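Long-range contact in cAMP-dependent protein kinase regulatory subunit (PDB 6XQK), which probably binds cAMP and holds the catalytic subunit of protein kinase A inactive, and oligomerises through an N-terminal docking and dimerisation domain: residues Q15-E20 and N35-R40. Residues are numbered along the deposited sequence; the frame is centred on the assembly and turned at random.
Sequences QLFQNE and NYFNKR
Phe17 meets Phe37 and Tyr36 where helix 8-24 folds back over helix 29-49. The two helix segments run at 138° to each other, and their axes come no closer than 11.6 Å. Aromatic side chains fill that gap. Phe37 sends CE2 over the centre of one face of the Phe17 ring, 3.5 Å above its plane. Phe37 CZ lies 3.6 Å from Phe17 CG. The two ring planes are turned 46° apart. Tyr36 approaches obliquely, with CD2 3.6 Å from Phe17 CD1. A first torsion of 171° turns the Phe17 ring away from its backbone N and within reach of both partners. The tight part continues into the second subunit of the four-chain assembly. There Phe17 meets Phe17 of the second subunit, and Phe37 packs on Ser33 of that subunit.

The other side of the contact is looser and more exposed. Tyr36 lies between the buried rings and this outer side. Tyr36 OH comes within 3.5 Å of Leu16 CB. Glu20 CG comes 3.6 Å from Tyr36 CE1, and the carboxylate plane lies almost parallel to the ring. Arg40 stands at this margin and forms a salt bridge with Glu13, linking the same two helices by charge.

With an alanine in place of Phe17, a gap would probably open under Phe37 and beside Tyr36, and the ring-to-ring contact with the second subunit would probably be lost.

The helix pair belongs to the RIIa-type docking and dimerisation domain. No hydrogen bond joins the two segments. Their cohesion therefore appears to rest mainly on buried aromatic surface that the contact with the second subunit shares.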
ATOM      1  N   GLN A  15      -0.048 -15.741  11.479  1.00 22.48           N
ATOM      2  CA  GLN A  15      -0.833 -16.960  11.275  1.00 22.05           C
ATOM      3  C   GLN A  15      -2.057 -16.677  10.386  1.00 21.84           C
ATOM      4  O   GLN A  15      -2.405 -17.487   9.535  1.00 21.71           O
ATOM      5  CB  GLN A  15      -1.237 -17.582  12.619  1.00 23.45           C
ATOM      6  CG  GLN A  15      -1.651 -19.051  12.548  1.00 28.63           C
ATOM      7  CD  GLN A  15      -0.610 -20.000  11.932  1.00 35.48           C
ATOM      8  OE1 GLN A  15       0.487 -20.215  12.478  1.00 38.78           O
ATOM      9  NE2 GLN A  15      -0.934 -20.614  10.786  1.00 33.95           N
ATOM     10  N   LEU A  16      -2.686 -15.516  10.556  1.00 21.63           N
ATOM     11  CA  LEU A  16      -3.827 -15.119   9.733  1.00 20.86           C
ATOM     12  C   LEU A  16      -3.391 -14.926   8.268  1.00 21.63           C
ATOM     13  O   LEU A  16      -4.110 -15.307   7.329  1.00 21.63           O
ATOM     14  CB  LEU A  16      -4.412 -13.804  10.261  1.00 20.21           C
ATOM     15  CG  LEU A  16      -5.405 -13.849  11.414  1.00 20.98           C
ATOM     16  CD1 LEU A  16      -6.007 -12.474  11.622  1.00 21.41           C
ATOM     17  CD2 LEU A  16      -6.518 -14.849  11.154  1.00 21.55           C
ATOM     18  N   PHE A  17      -2.217 -14.311   8.077  1.00 22.61           N
ATOM     19  CA  PHE A  17      -1.652 -14.075   6.751  1.00 24.32           C
ATOM     20  C   PHE A  17      -1.274 -15.393   6.082  1.00 26.09           C
ATOM     21  O   PHE A  17      -1.688 -15.636   4.958  1.00 26.82           O
ATOM     22  CB  PHE A  17      -0.454 -13.137   6.838  1.00 24.32           C
ATOM     23  CG  PHE A  17       0.318 -13.004   5.555  1.00 25.29           C
ATOM     24  CD1 PHE A  17      -0.272 -12.470   4.426  1.00 26.38           C
ATOM     25  CD2 PHE A  17       1.659 -13.348   5.498  1.00 26.35           C
ATOM     26  CE1 PHE A  17       0.454 -12.308   3.251  1.00 27.18           C
ATOM     27  CE2 PHE A  17       2.381 -13.189   4.329  1.00 27.27           C
ATOM     28  CZ  PHE A  17       1.769 -12.681   3.207  1.00 27.01           C
ATOM     29  N   GLN A  18      -0.556 -16.276   6.785  1.00 26.82           N
ATOM     30  CA  GLN A  18      -0.172 -17.578   6.253  1.00 27.47           C
ATOM     31  C   GLN A  18      -1.401 -18.410   5.867  1.00 26.06           C
ATOM     32  O   GLN A  18      -1.354 -19.133   4.870  1.00 24.95           O
ATOM     33  CB  GLN A  18       0.684 -18.342   7.266  1.00 30.59           C
ATOM     34  CG  GLN A  18       2.096 -17.827   7.358  1.00 36.39           C
ATOM     35  CD  GLN A  18       2.869 -18.471   8.491  1.00 45.09           C
ATOM     36  OE1 GLN A  18       3.756 -17.855   9.079  1.00 47.79           O
ATOM     37  NE2 GLN A  18       2.582 -19.729   8.828  1.00 47.61           N
ATOM     38  N   ASN A  19      -2.497 -18.289   6.639  1.00 25.49           N
ATOM     39  CA  ASN A  19      -3.743 -18.988   6.360  1.00 25.20           C
ATOM     40  C   ASN A  19      -4.369 -18.467   5.064  1.00 26.12           C
ATOM     41  O   ASN A  19      -4.895 -19.252   4.275  1.00 26.39           O
ATOM     42  CB  ASN A  19      -4.712 -18.824   7.519  1.00 25.07           C
ATOM     43  CG  ASN A  19      -4.371 -19.652   8.728  1.00 26.40           C
ATOM     44  OD1 ASN A  19      -3.423 -20.464   8.712  1.00 25.99           O
ATOM     45  ND2 ASN A  19      -5.136 -19.452   9.812  1.00 26.32           N
ATOM     46  N   GLU A  20      -4.307 -17.146   4.845  1.00 26.33           N
ATOM     47  CA  GLU A  20      -4.828 -16.504   3.645  1.00 27.43           C
ATOM     48  C   GLU A  20      -4.050 -16.908   2.391  1.00 27.72           C
ATOM     49  O   GLU A  20      -4.649 -17.152   1.348  1.00 27.33           O
ATOM     50  CB  GLU A  20      -4.805 -14.972   3.811  1.00 30.38           C
ATOM     51  CG  GLU A  20      -6.004 -14.443   4.567  1.00 37.49           C
ATOM     52  CD  GLU A  20      -7.312 -14.751   3.871  1.00 47.42           C
ATOM     53  OE1 GLU A  20      -7.408 -14.498   2.647  1.00 50.20           O
ATOM     54  OE2 GLU A  20      -8.225 -15.283   4.542  1.00 50.84           O
ATOM     55  N   ASN A  35      -1.931  -6.142  -0.926  1.00 15.03           N
ATOM     56  CA  ASN A  35      -3.354  -5.862  -0.800  1.00 16.58           C
ATOM     57  C   ASN A  35      -3.910  -6.305   0.554  1.00 17.31           C
ATOM     58  O   ASN A  35      -4.722  -5.590   1.149  1.00 17.76           O
ATOM     59  CB  ASN A  35      -4.140  -6.510  -1.930  1.00 17.60           C
ATOM     60  CG  ASN A  35      -3.924  -5.883  -3.286  1.00 19.96           C
ATOM     61  OD1 ASN A  35      -3.204  -4.890  -3.449  1.00 21.82           O
ATOM     62  ND2 ASN A  35      -4.524  -6.461  -4.298  1.00 19.51           N
ATOM     63  N   TYR A  36      -3.458  -7.475   1.039  1.00 17.23           N
ATOM     64  CA  TYR A  36      -3.889  -8.017   2.325  1.00 17.88           C
ATOM     65  C   TYR A  36      -3.502  -7.086   3.520  1.00 18.11           C
ATOM     66  O   TYR A  36      -4.347  -6.755   4.372  1.00 18.50           O
ATOM     67  CB  TYR A  36      -3.314  -9.441   2.523  1.00 18.07           C
ATOM     68  CG  TYR A  36      -3.621 -10.017   3.896  1.00 18.69           C
ATOM     69  CD1 TYR A  36      -4.828 -10.658   4.153  1.00 19.18           C
ATOM     70  CD2 TYR A  36      -2.736  -9.856   4.956  1.00 19.14           C
ATOM     71  CE1 TYR A  36      -5.159 -11.098   5.431  1.00 19.74           C
ATOM     72  CE2 TYR A  36      -3.038 -10.328   6.230  1.00 20.06           C
ATOM     73  CZ  TYR A  36      -4.249 -10.956   6.463  1.00 20.90           C
ATOM     74  OH  TYR A  36      -4.550 -11.404   7.727  1.00 21.87           O
ATOM     75  N   PHE A  37      -2.228  -6.691   3.583  1.00 16.84           N
ATOM     76  CA  PHE A  37      -1.723  -5.854   4.666  1.00 16.22           C
ATOM     77  C   PHE A  37      -2.247  -4.434   4.617  1.00 16.77           C
ATOM     78  O   PHE A  37      -2.547  -3.851   5.671  1.00 17.12           O
ATOM     79  CB  PHE A  37      -0.201  -5.913   4.730  1.00 15.11           C
ATOM     80  CG  PHE A  37       0.227  -7.218   5.366  1.00 14.95           C
ATOM     81  CD1 PHE A  37      -0.127  -7.523   6.678  1.00 15.40           C
ATOM     82  CD2 PHE A  37       0.921  -8.160   4.645  1.00 15.08           C
ATOM     83  CE1 PHE A  37       0.251  -8.725   7.259  1.00 15.86           C
ATOM     84  CE2 PHE A  37       1.294  -9.369   5.232  1.00 16.07           C
ATOM     85  CZ  PHE A  37       0.944  -9.645   6.528  1.00 15.79           C
ATOM     86  N   ASN A  38      -2.447  -3.902   3.407  1.00 16.64           N
ATOM     87  CA  ASN A  38      -3.046  -2.593   3.240  1.00 17.27           C
ATOM     88  C   ASN A  38      -4.512  -2.625   3.697  1.00 18.71           C
ATOM     89  O   ASN A  38      -4.993  -1.620   4.235  1.00 19.59           O
ATOM     90  CB  ASN A  38      -2.945  -2.135   1.807  1.00 18.41           C
ATOM     91  CG  ASN A  38      -1.556  -1.695   1.407  1.00 22.56           C
ATOM     92  OD1 ASN A  38      -0.794  -1.127   2.192  1.00 23.91           O
ATOM     93  ND2 ASN A  38      -1.187  -1.937   0.169  1.00 23.20           N
ATOM     94  N   LYS A  39      -5.219  -3.771   3.510  1.00 18.24           N
ATOM     95  CA  LYS A  39      -6.600  -3.925   3.960  1.00 17.78           C
ATOM     96  C   LYS A  39      -6.650  -4.121   5.478  1.00 17.35           C
ATOM     97  O   LYS A  39      -7.553  -3.583   6.108  1.00 18.10           O
ATOM     98  CB  LYS A  39      -7.305  -5.076   3.255  1.00 19.44           C
ATOM     99  CG  LYS A  39      -8.801  -5.094   3.536  1.00 23.37           C
ATOM    100  CD  LYS A  39      -9.502  -6.275   2.855  1.00 28.60           C
ATOM    101  CE  LYS A  39     -10.959  -6.301   3.201  1.00 31.08           C
ATOM    102  NZ  LYS A  39     -11.555  -4.997   2.871  1.00 33.49           N
ATOM    103  N   ARG A  40      -5.684  -4.840   6.082  1.00 16.11           N
ATOM    104  CA  ARG A  40      -5.651  -4.995   7.542  1.00 15.95           C
ATOM    105  C   ARG A  40      -5.458  -3.632   8.222  1.00 16.04           C
ATOM    106  O   ARG A  40      -6.058  -3.361   9.263  1.00 16.83           O
ATOM    107  CB  ARG A  40      -4.530  -5.963   7.966  1.00 17.46           C
ATOM    108  CG  ARG A  40      -4.821  -7.443   7.693  1.00 19.45           C
ATOM    109  CD  ARG A  40      -5.966  -7.991   8.544  1.00 20.42           C
ATOM    110  NE  ARG A  40      -5.686  -7.919   9.985  1.00 24.77           N
ATOM    111  CZ  ARG A  40      -6.345  -7.144  10.859  1.00 27.28           C
ATOM    112  NH1 ARG A  40      -7.348  -6.373  10.453  1.00 27.67           N
ATOM    113  NH2 ARG A  40      -6.004  -7.137  12.142  1.00 25.65           N
TER